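Local coordinates for amphoterin-induced protein 1 (PDB 2XOT), which promotes growth and fasciculation of neurites, dimerises through its leucine-rich repeats and may mediate homophilic and heterophilic cell-cell interaction, at residues S212-Y216 with R217-S221; F241-F245 with F246-E250; W279-P282 with S283-V287. One frame throughout, in Å; residues are numbered along the deposited sequence.

Interaction 1 of 3, residues S212-Y216 with R217-S221; sequences SHWQY and RQLSS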
ATOM      1  N   SER B 212      15.910  25.901 -11.065  1.00 25.78           N
ATOM      2  CA  SER B 212      15.747  26.077 -12.510  1.00 27.19           C
ATOM      3  C   SER B 212      15.975  24.747 -13.233  1.00 26.83           C
ATOM      4  O   SER B 212      15.193  24.351 -14.079  1.00 27.96           O
ATOM      5  CB  SER B 212      16.717  27.149 -13.022  1.00 27.61           C
ATOM      6  OG  SER B 212      16.658  27.275 -14.436  1.00 30.40           O
ATOM      7  N   HIS B 213      17.029  24.036 -12.862  1.00 26.84           N
ATOM      8  CA  HIS B 213      17.245  22.708 -13.373  1.00 26.57           C
ATOM      9  C   HIS B 213      16.071  21.773 -13.048  1.00 26.43           C
ATOM     10  O   HIS B 213      15.525  21.127 -13.942  1.00 25.02           O
ATOM     11  CB  HIS B 213      18.563  22.133 -12.840  1.00 27.78           C
ATOM     12  CG  HIS B 213      18.802  20.719 -13.262  1.00 28.55           C
ATOM     13  ND1 HIS B 213      18.841  20.350 -14.587  1.00 29.85           N
ATOM     14  CD2 HIS B 213      18.961  19.583 -12.546  1.00 29.20           C
ATOM     15  CE1 HIS B 213      19.026  19.046 -14.670  1.00 30.88           C
ATOM     16  NE2 HIS B 213      19.109  18.556 -13.444  1.00 31.78           N
ATOM     17  N   TRP B 214      15.661  21.733 -11.778  1.00 25.89           N
ATOM     18  CA  TRP B 214      14.573  20.858 -11.349  1.00 25.97           C
ATOM     19  C   TRP B 214      13.285  21.145 -12.102  1.00 26.69           C
ATOM     20  O   TRP B 214      12.514  20.225 -12.427  1.00 27.34           O
ATOM     21  CB  TRP B 214      14.328  21.002  -9.841  1.00 25.84           C
ATOM     22  CG  TRP B 214      15.455  20.525  -8.964  1.00 25.06           C
ATOM     23  CD1 TRP B 214      16.764  20.354  -9.298  1.00 26.48           C
ATOM     24  CD2 TRP B 214      15.359  20.211  -7.578  1.00 25.57           C
ATOM     25  NE1 TRP B 214      17.483  19.930  -8.202  1.00 25.67           N
ATOM     26  CE2 TRP B 214      16.637  19.836  -7.138  1.00 26.25           C
ATOM     27  CE3 TRP B 214      14.305  20.200  -6.668  1.00 26.49           C
ATOM     28  CZ2 TRP B 214      16.892  19.451  -5.828  1.00 26.60           C
ATOM     29  CZ3 TRP B 214      14.563  19.828  -5.368  1.00 26.02           C
ATOM     30  CH2 TRP B 214      15.843  19.461  -4.963  1.00 25.81           C
ATOM     31  N   GLN B 215      13.052  22.423 -12.391  1.00 27.53           N
ATOM     32  CA  GLN B 215      11.897  22.836 -13.185  1.00 28.71           C
ATOM     33  C   GLN B 215      11.964  22.354 -14.651  1.00 29.31           C
ATOM     34  O   GLN B 215      10.986  21.843 -15.200  1.00 29.13           O
ATOM     35  CB  GLN B 215      11.772  24.356 -13.154  1.00 28.61           C
ATOM     36  CG  GLN B 215      10.483  24.856 -13.756  1.00 29.51           C
ATOM     37  CD  GLN B 215      10.444  26.352 -13.882  1.00 29.01           C
ATOM     38  OE1 GLN B 215      11.373  26.966 -14.391  1.00 29.47           O
ATOM     39  NE2 GLN B 215       9.363  26.953 -13.401  1.00 30.35           N
ATOM     40  N   TYR B 216      13.122  22.529 -15.278  1.00 30.36           N
ATOM     41  CA  TYR B 216      13.344  22.029 -16.631  1.00 31.63           C
ATOM     42  C   TYR B 216      13.109  20.501 -16.689  1.00 31.31           C
ATOM     43  O   TYR B 216      12.542  19.988 -17.640  1.00 30.90           O
ATOM     44  CB  TYR B 216      14.765  22.390 -17.097  1.00 33.03           C
ATOM     45  CG  TYR B 216      15.242  21.618 -18.318  1.00 34.82           C
ATOM     46  CD1 TYR B 216      14.869  21.994 -19.600  1.00 36.40           C
ATOM     47  CD2 TYR B 216      16.071  20.513 -18.179  1.00 36.10           C
ATOM     48  CE1 TYR B 216      15.309  21.284 -20.723  1.00 36.98           C
ATOM     49  CE2 TYR B 216      16.524  19.792 -19.296  1.00 38.11           C
ATOM     50  CZ  TYR B 216      16.132  20.182 -20.560  1.00 37.40           C
ATOM     51  OH  TYR B 216      16.581  19.469 -21.656  1.00 38.60           O
ATOM     52  N   ARG B 217      13.513  19.797 -15.636  1.00 30.42           N
ATOM     53  CA  ARG B 217      13.321  18.352 -15.532  1.00 30.06           C
ATOM     54  C   ARG B 217      11.892  17.946 -15.174  1.00 29.85           C
ATOM     55  O   ARG B 217      11.573  16.749 -15.139  1.00 30.21           O
ATOM     56  CB  ARG B 217      14.296  17.774 -14.509  1.00 30.25           C
ATOM     57  CG  ARG B 217      15.774  17.798 -14.957  1.00 30.68           C
ATOM     58  CD  ARG B 217      16.062  16.753 -16.033  1.00 30.73           C
ATOM     59  NE  ARG B 217      15.339  15.515 -15.737  1.00 32.74           N
ATOM     60  CZ  ARG B 217      15.828  14.454 -15.089  1.00 30.55           C
ATOM     61  NH1 ARG B 217      17.091  14.412 -14.700  1.00 30.43           N
ATOM     62  NH2 ARG B 217      15.040  13.407 -14.883  1.00 29.93           N
ATOM     63  N   GLN B 218      11.035  18.934 -14.910  1.00 29.03           N
ATOM     64  CA  GLN B 218       9.655  18.702 -14.532  1.00 29.11           C
ATOM     65  C   GLN B 218       9.504  17.794 -13.324  1.00 27.88           C
ATOM     66  O   GLN B 218       8.599  16.969 -13.265  1.00 28.01           O
ATOM     67  CB  GLN B 218       8.845  18.197 -15.735  1.00 29.16           C
ATOM     68  CG  GLN B 218       8.590  19.301 -16.742  1.00 30.66           C
ATOM     69  CD  GLN B 218       7.710  18.836 -17.886  1.00 32.53           C
ATOM     70  OE1 GLN B 218       8.136  18.060 -18.732  1.00 37.86           O
ATOM     71  NE2 GLN B 218       6.467  19.295 -17.897  1.00 38.00           N
ATOM     72  N   LEU B 219      10.380  17.987 -12.339  1.00 26.96           N
ATOM     73  CA  LEU B 219      10.299  17.271 -11.077  1.00 26.26           C
ATOM     74  C   LEU B 219       9.068  17.757 -10.304  1.00 25.87           C
ATOM     75  O   LEU B 219       8.802  18.951 -10.255  1.00 24.74           O
ATOM     76  CB  LEU B 219      11.563  17.508 -10.249  1.00 25.84           C
ATOM     77  CG  LEU B 219      12.900  17.130 -10.889  1.00 25.87           C
ATOM     78  CD1 LEU B 219      14.029  17.322  -9.890  1.00 26.27           C
ATOM     79  CD2 LEU B 219      12.916  15.697 -11.470  1.00 27.15           C
ATOM     80  N   SER B 220       8.338  16.818  -9.710  1.00 25.93           N
ATOM     81  CA  SER B 220       7.076  17.104  -9.016  1.00 26.54           C
ATOM     82  C   SER B 220       7.243  18.050  -7.873  1.00 26.69           C
ATOM     83  O   SER B 220       6.378  18.879  -7.627  1.00 26.51           O
ATOM     84  CB  SER B 220       6.484  15.823  -8.471  1.00 26.64           C
ATOM     85  OG  SER B 220       6.336  14.907  -9.522  1.00 26.80           O
ATOM     86  N   SER B 221       8.368  17.915  -7.172  1.00 27.55           N
ATOM     87  CA  SER B 221       8.692  18.782  -6.034  1.00 28.03           C
ATOM     88  C   SER B 221       8.667  20.273  -6.436  1.00 28.14           C
ATOM     89  O   SER B 221       8.364  21.140  -5.615  1.00 28.94           O
ATOM     90  CB  SER B 221      10.058  18.386  -5.438  1.00 27.29           C
ATOM     91  OG  SER B 221      11.113  18.459  -6.393  1.00 27.40           O
TER

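Interaction 2 of 3, residues F241-F245 with F246-E250; sequences FSLDF and FNCSE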
ATOM      1  N   PHE B 241      11.643  31.520  -8.834  1.00 29.24           N
ATOM      2  CA  PHE B 241      11.643  31.588 -10.302  1.00 29.42           C
ATOM      3  C   PHE B 241      11.586  33.008 -10.876  1.00 29.92           C
ATOM      4  O   PHE B 241      11.626  33.179 -12.080  1.00 30.74           O
ATOM      5  CB  PHE B 241      10.563  30.668 -10.885  1.00 28.54           C
ATOM      6  CG  PHE B 241      10.732  29.259 -10.457  1.00 27.68           C
ATOM      7  CD1 PHE B 241      11.753  28.488 -10.997  1.00 27.18           C
ATOM      8  CD2 PHE B 241       9.951  28.727  -9.437  1.00 26.44           C
ATOM      9  CE1 PHE B 241      11.964  27.194 -10.571  1.00 26.11           C
ATOM     10  CE2 PHE B 241      10.164  27.428  -8.987  1.00 26.58           C
ATOM     11  CZ  PHE B 241      11.172  26.656  -9.559  1.00 25.63           C
ATOM     12  N   SER B 242      11.570  34.021 -10.021  1.00 30.58           N
ATOM     13  CA  SER B 242      11.737  35.385 -10.496  1.00 31.75           C
ATOM     14  C   SER B 242      13.234  35.787 -10.573  1.00 31.94           C
ATOM     15  O   SER B 242      13.575  36.786 -11.204  1.00 32.69           O
ATOM     16  CB  SER B 242      10.921  36.339  -9.616  1.00 31.47           C
ATOM     17  OG  SER B 242      11.651  36.711  -8.475  1.00 33.40           O
ATOM     18  N   LEU B 243      14.131  34.987  -9.982  1.00 32.19           N
ATOM     19  CA  LEU B 243      15.569  35.338  -9.919  1.00 32.03           C
ATOM     20  C   LEU B 243      16.291  35.466 -11.272  1.00 31.63           C
ATOM     21  O   LEU B 243      17.376  36.042 -11.325  1.00 30.67           O
ATOM     22  CB  LEU B 243      16.355  34.370  -9.023  1.00 31.82           C
ATOM     23  CG  LEU B 243      16.140  34.407  -7.499  1.00 32.71           C
ATOM     24  CD1 LEU B 243      17.352  33.893  -6.770  1.00 33.12           C
ATOM     25  CD2 LEU B 243      15.798  35.782  -7.014  1.00 35.02           C
ATOM     26  N   ASP B 244      15.705  34.956 -12.352  1.00 31.89           N
ATOM     27  CA  ASP B 244      16.280  35.163 -13.691  1.00 32.22           C
ATOM     28  C   ASP B 244      16.171  36.635 -14.060  1.00 32.39           C
ATOM     29  O   ASP B 244      17.095  37.227 -14.610  1.00 32.43           O
ATOM     30  CB  ASP B 244      15.591  34.300 -14.749  1.00 33.08           C
ATOM     31  CG  ASP B 244      14.109  34.610 -14.892  1.00 34.80           C
ATOM     32  OD1 ASP B 244      13.470  34.959 -13.878  1.00 37.72           O
ATOM     33  OD2 ASP B 244      13.581  34.502 -16.020  1.00 38.55           O
ATOM     34  N   PHE B 245      15.044  37.236 -13.709  1.00 32.64           N
ATOM     35  CA  PHE B 245      14.883  38.654 -13.887  1.00 33.29           C
ATOM     36  C   PHE B 245      15.986  39.424 -13.161  1.00 34.19           C
ATOM     37  O   PHE B 245      16.463  40.434 -13.673  1.00 34.68           O
ATOM     38  CB  PHE B 245      13.499  39.116 -13.406  1.00 33.11           C
ATOM     39  CG  PHE B 245      13.119  40.486 -13.901  1.00 32.70           C
ATOM     40  CD1 PHE B 245      12.965  40.727 -15.264  1.00 32.02           C
ATOM     41  CD2 PHE B 245      12.957  41.535 -13.016  1.00 32.52           C
ATOM     42  CE1 PHE B 245      12.621  41.984 -15.728  1.00 31.89           C
ATOM     43  CE2 PHE B 245      12.626  42.808 -13.478  1.00 32.45           C
ATOM     44  CZ  PHE B 245      12.453  43.024 -14.834  1.00 32.12           C
ATOM     45  N   PHE B 246      16.420  38.942 -11.998  1.00 35.27           N
ATOM     46  CA  PHE B 246      17.442  39.647 -11.225  1.00 36.68           C
ATOM     47  C   PHE B 246      18.873  39.310 -11.676  1.00 37.33           C
ATOM     48  O   PHE B 246      19.829  39.561 -10.935  1.00 37.14           O
ATOM     49  CB  PHE B 246      17.287  39.350  -9.734  1.00 36.73           C
ATOM     50  CG  PHE B 246      15.909  39.600  -9.177  1.00 37.12           C
ATOM     51  CD1 PHE B 246      15.024  40.499  -9.766  1.00 36.93           C
ATOM     52  CD2 PHE B 246      15.516  38.955  -8.011  1.00 36.90           C
ATOM     53  CE1 PHE B 246      13.759  40.720  -9.203  1.00 38.19           C
ATOM     54  CE2 PHE B 246      14.258  39.173  -7.445  1.00 37.36           C
ATOM     55  CZ  PHE B 246      13.381  40.051  -8.039  1.00 37.40           C
ATOM     56  N   ASN B 247      18.997  38.738 -12.879  1.00 38.16           N
ATOM     57  CA  ASN B 247      20.265  38.553 -13.607  1.00 39.15           C
ATOM     58  C   ASN B 247      21.034  37.300 -13.228  1.00 39.71           C
ATOM     59  O   ASN B 247      22.213  37.156 -13.570  1.00 39.91           O
ATOM     60  CB  ASN B 247      21.170  39.809 -13.557  1.00 39.98           C
ATOM     61  CG  ASN B 247      20.622  40.957 -14.389  1.00 42.82           C
ATOM     62  OD1 ASN B 247      20.270  40.768 -15.557  1.00 48.60           O
ATOM     63  ND2 ASN B 247      20.553  42.152 -13.802  1.00 45.30           N
ATOM     64  N   CYS B 248      20.366  36.372 -12.550  1.00 40.04           N
ATOM     65  CA  CYS B 248      20.956  35.074 -12.294  1.00 40.16           C
ATOM     66  C   CYS B 248      21.016  34.239 -13.575  1.00 41.82           C
ATOM     67  O   CYS B 248      20.052  34.174 -14.334  1.00 41.49           O
ATOM     68  CB  CYS B 248      20.183  34.340 -11.206  1.00 39.82           C
ATOM     69  SG  CYS B 248      20.288  35.157  -9.571  1.00 36.27           S
ATOM     70  N   SER B 249      22.170  33.608 -13.795  1.00 43.91           N
ATOM     71  CA  SER B 249      22.398  32.739 -14.942  1.00 45.39           C
ATOM     72  C   SER B 249      21.507  31.507 -14.842  1.00 46.85           C
ATOM     73  O   SER B 249      21.305  30.971 -13.748  1.00 46.99           O
ATOM     74  CB  SER B 249      23.883  32.336 -15.010  1.00 45.21           C
ATOM     75  N   GLU B 250      20.961  31.071 -15.976  1.00 48.64           N
ATOM     76  CA  GLU B 250      20.062  29.923 -16.004  1.00 50.09           C
ATOM     77  C   GLU B 250      20.895  28.677 -15.729  1.00 51.65           C
ATOM     78  O   GLU B 250      22.092  28.783 -15.465  1.00 52.30           O
ATOM     79  CB  GLU B 250      19.354  29.827 -17.345  1.00 49.97           C
TER

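Interaction 3 of 3, residues W279-P282 with S283-V287; sequences WVSP and SNEQV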
ATOM      1  N   TRP B 279      18.682   2.928 -24.356  1.00 26.54           N
ATOM      2  CA  TRP B 279      19.662   3.880 -24.871  1.00 26.23           C
ATOM      3  C   TRP B 279      19.848   3.700 -26.373  1.00 26.98           C
ATOM      4  O   TRP B 279      19.901   2.569 -26.873  1.00 25.98           O
ATOM      5  CB  TRP B 279      21.013   3.649 -24.223  1.00 25.62           C
ATOM      6  CG  TRP B 279      21.143   4.137 -22.838  1.00 24.34           C
ATOM      7  CD1 TRP B 279      21.016   3.411 -21.690  1.00 23.74           C
ATOM      8  CD2 TRP B 279      21.531   5.446 -22.446  1.00 22.00           C
ATOM      9  NE1 TRP B 279      21.291   4.204 -20.602  1.00 21.09           N
ATOM     10  CE2 TRP B 279      21.607   5.458 -21.044  1.00 22.28           C
ATOM     11  CE3 TRP B 279      21.827   6.613 -23.149  1.00 22.38           C
ATOM     12  CZ2 TRP B 279      21.931   6.603 -20.328  1.00 22.90           C
ATOM     13  CZ3 TRP B 279      22.157   7.743 -22.441  1.00 23.53           C
ATOM     14  CH2 TRP B 279      22.201   7.732 -21.047  1.00 23.96           C
ATOM     15  N   VAL B 280      19.958   4.829 -27.058  1.00 28.17           N
ATOM     16  CA  VAL B 280      20.151   4.908 -28.496  1.00 29.40           C
ATOM     17  C   VAL B 280      21.394   5.781 -28.715  1.00 30.84           C
ATOM     18  O   VAL B 280      21.620   6.745 -27.948  1.00 30.54           O
ATOM     19  CB  VAL B 280      18.924   5.563 -29.187  1.00 29.63           C
ATOM     20  CG1 VAL B 280      19.108   5.623 -30.707  1.00 30.30           C
ATOM     21  CG2 VAL B 280      17.641   4.822 -28.824  1.00 28.50           C
ATOM     22  N   SER B 281      22.166   5.462 -29.764  1.00 31.67           N
ATOM     23  CA  SER B 281      23.481   6.044 -30.009  1.00 33.12           C
ATOM     24  C   SER B 281      23.414   7.215 -30.986  1.00 34.13           C
ATOM     25  O   SER B 281      22.397   7.419 -31.633  1.00 34.21           O
ATOM     26  CB  SER B 281      24.419   4.963 -30.570  1.00 33.40           C
ATOM     27  OG  SER B 281      24.276   4.863 -31.979  1.00 34.65           O
ATOM     28  N   PRO B 282      24.504   7.992 -31.108  1.00 35.81           N
ATOM     29  CA  PRO B 282      24.514   9.120 -32.041  1.00 36.99           C
ATOM     30  C   PRO B 282      24.156   8.711 -33.467  1.00 38.68           C
ATOM     31  O   PRO B 282      23.593   9.517 -34.216  1.00 39.22           O
ATOM     32  CB  PRO B 282      25.955   9.620 -31.963  1.00 37.41           C
ATOM     33  CG  PRO B 282      26.424   9.180 -30.628  1.00 36.32           C
ATOM     34  CD  PRO B 282      25.776   7.885 -30.375  1.00 35.97           C
ATOM     35  N   SER B 283      24.466   7.466 -33.826  1.00 40.19           N
ATOM     36  CA  SER B 283      24.083   6.905 -35.125  1.00 41.44           C
ATOM     37  C   SER B 283      22.638   6.384 -35.145  1.00 42.01           C
ATOM     38  O   SER B 283      22.231   5.726 -36.112  1.00 42.56           O
ATOM     39  CB  SER B 283      25.014   5.750 -35.480  1.00 41.55           C
ATOM     40  OG  SER B 283      24.593   4.570 -34.821  1.00 42.70           O
ATOM     41  N   ASN B 284      21.878   6.660 -34.085  1.00 42.27           N
ATOM     42  CA  ASN B 284      20.479   6.239 -33.971  1.00 42.44           C
ATOM     43  C   ASN B 284      20.272   4.717 -33.911  1.00 42.95           C
ATOM     44  O   ASN B 284      19.244   4.220 -34.363  1.00 43.25           O
ATOM     45  CB  ASN B 284      19.641   6.856 -35.111  1.00 42.52           C
ATOM     46  CG  ASN B 284      18.220   7.180 -34.690  1.00 41.56           C
ATOM     47  OD1 ASN B 284      17.820   6.906 -33.571  1.00 41.25           O
ATOM     48  ND2 ASN B 284      17.453   7.765 -35.594  1.00 40.46           N
ATOM     49  N   GLU B 285      21.234   3.993 -33.332  1.00 43.20           N
ATOM     50  CA  GLU B 285      21.131   2.538 -33.128  1.00 43.51           C
ATOM     51  C   GLU B 285      21.010   2.219 -31.638  1.00 43.24           C
ATOM     52  O   GLU B 285      21.618   2.896 -30.818  1.00 43.70           O
ATOM     53  CB  GLU B 285      22.388   1.837 -33.661  1.00 44.29           C
ATOM     54  CG  GLU B 285      22.830   2.241 -35.093  1.00 46.91           C
ATOM     55  CD  GLU B 285      22.195   1.404 -36.193  1.00 49.90           C
ATOM     56  OE1 GLU B 285      22.361   0.163 -36.167  1.00 52.54           O
ATOM     57  OE2 GLU B 285      21.554   1.991 -37.102  1.00 52.35           O
ATOM     58  N   GLN B 286      20.261   1.185 -31.273  1.00 43.21           N
ATOM     59  CA  GLN B 286      20.177   0.798 -29.865  1.00 43.38           C
ATOM     60  C   GLN B 286      21.516   0.282 -29.366  1.00 44.33           C
ATOM     61  O   GLN B 286      22.155  -0.540 -30.027  1.00 43.70           O
ATOM     62  CB  GLN B 286      19.117  -0.270 -29.624  1.00 43.24           C
ATOM     63  CG  GLN B 286      18.941  -0.599 -28.150  1.00 42.57           C
ATOM     64  CD  GLN B 286      17.820  -1.564 -27.886  1.00 43.18           C
ATOM     65  OE1 GLN B 286      17.164  -2.033 -28.809  1.00 45.57           O
ATOM     66  NE2 GLN B 286      17.584  -1.866 -26.620  1.00 43.36           N
ATOM     67  N   VAL B 287      21.903   0.735 -28.172  1.00 45.64           N
ATOM     68  CA  VAL B 287      23.206   0.418 -27.590  1.00 47.17           C
ATOM     69  C   VAL B 287      23.360  -1.070 -27.277  1.00 48.27           C
ATOM     70  O   VAL B 287      24.175  -1.748 -27.918  1.00 49.21           O
ATOM     71  CB  VAL B 287      23.504   1.279 -26.333  1.00 46.73           C
ATOM     72  CG1 VAL B 287      24.740   0.761 -25.611  1.00 46.00           C
ATOM     73  CG2 VAL B 287      23.660   2.754 -26.728  1.00 45.55           C
TER
HETATM   74  O   HOH W   1      19.468   0.113 -24.870  1.00 53.24           O

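Interaction 1 of 3, residues S212-Y216 with R217-S221
One face of the Trp-214 indole carries a methyl group of Leu-219, while a face of the His-213 imidazole is covered by the methylene CG of Arg-217. Both are CH-pi contacts made where helix 205-216 ends in a Schellman motif, within the C-terminal cap (LRRCT) of the leucine-rich repeat domain. Leu-219 CD1 stands 4.0 Å from the centroid of the five-membered ring of Trp-214, shifted toward the rim. Toward the six-membered ring, Ser-221 OG approaches Trp-214 CE3 obliquely at 3.6 Å, and this hydroxyl is hydrogen-bonded to the backbone oxygen of Lys-191. Arg-217 CG lies 3.9 Å from the centroid of the His-213 ring. The Arg-217 chain leaves with CG beside its own backbone N (chi1 -70°) and then bends twice, which lays it alongside the imidazole and turns the guanidinium steeply against that ring. Its NH2 goes on to a salt bridge with Glu-327 and a hydrogen bond to the carbonyl of Asp-269, tying the cap to the immunoglobulin domain. Tyr-251 packs against the rings of both His-213 and Tyr-216. Replacing Trp-214 by an alanine would probably leave Leu-219 CD1 without the ring it rests on and open a gap beside helix 188-191 and strand 194-195, whose Lys-191 and Leu-194 also touch the indole. The backbone turns at Gln-218, which takes a positive phi (55°). Gln-218 N bonds to Gln-215 O at 2.9 Å, whereas Leu-219 N reaches back five residues to Trp-214 O at 3.1 Å, in an almost straight bond (N-H...O 169°).

Interaction 2 of 3, residues F241-F245 with F246-E250
Leu-243 and Phe-246 make the tightest apolar contact of this turn, with Leu-243 CD2 only 3.3 Å from Phe-246 CD2. The methyl comes in obliquely to the phenyl ring. Phe-246 is placed there by a first torsion that holds CG beside its own backbone N (chi1 -53°). On its other flank, Phe-246 CE1 comes to the edge of the neighbouring ring, 4.0 Å from Phe-245 CD2 and near that ring's plane. Leu-243 CB also meets Cys-248 SG, the sulfur that forms a disulfide with Cys-205.

Polar groups approach the Phe-246 ring as well. The carbonyl oxygen of Ser-242 sits over the centre of one face, 4.1 Å above the plane, and Ser-242 OG, itself hydrogen-bonded to Asn-239 O, lies 3.7 Å from Phe-246 CE2.

Backbone bonds close the turn. Leu-243 O receives Cys-248 N at 3.2 Å and, weakly, Phe-246 N. Inside this wider loop, Asn-247 N donates to Asp-244 O at 3.0 Å, closing a type I turn from Asp-244 to Asn-247. Asn-247 takes a positive phi (85°), which brings the chain round to Cys-248.

The whole turn belongs to the cysteine-bridged LRRCT cap and lies at the surface, after strand 238-239, whose His-238 ring stands perpendicular to Phe-246. Leu-243 and Asp-244 lean on Tyr-208 of helix 205-216, and the disulfide fastens the turn to Cys-205 at the start of that helix.

Interaction 3 of 3, residues W279-P282 with S283-V287
Ser-281 OG is gripped by three donors from the segment 283-287: Ser-283 OG bonds to Ser-281 OG at 2.9 Å, and weak bonds come from Ser-283 N at 3.2 Å and Glu-285 N at 3.4 Å. The hydroxyl can face them because it lies between its own backbone N and carbonyl carbon (chi1 86°), turned over the type I turn that runs from Ser-281 to Asn-284. The same serine holds the turn through its backbone: its O accepts Asn-284 N, and its N donates to Glu-285 O at 2.8 Å. Further along, Val-287 N bonds to Trp-279 O at 3.0 Å, nearly straight (172°); with the Ser-281 N to Glu-285 O bond it brackets Val-280 and Gln-286 as a single beta bridge.

Val-287 CG2 rests 3.8 Å from Trp-279 CB. The Val-280 and Asn-284 side chains lie side by side, with Val-280 CG1 3.4 Å from Asn-284 OD1. One water accepts from both Trp-279 N and Gln-286 NE2.

Trp-279, next to last in strand 276-280, is the core tryptophan of the immunoglobulin fold. Its indole reaches Cys-268 and Cys-318, the disulfide pair, and donates to Gly-301 O, while Val-280 pairs with Thr-317 of strand 314-321 and Val-287 packs on strands 297-299 and 302-305.

Interactions 1 and 2 both belong to the LRRCT cap and follow each other along the chain, with centres about 16 Å apart. They meet directly at Phe-241, whose CD1 lies 3.7 Å from Gln-215 NE2, so the end of helix 205-216 packs against the start of segment 241-245. Interaction 3 sits in the immunoglobulin domain, with its nearest atoms about 11 Å from those of interaction 1 and about 22 Å from those of interaction 2. Of the two cap contacts, interaction 1 is the nearer to interaction 3, and its Arg-217 reaches across to the immunoglobulin domain. None of the three is touched by the second chain of the dimer.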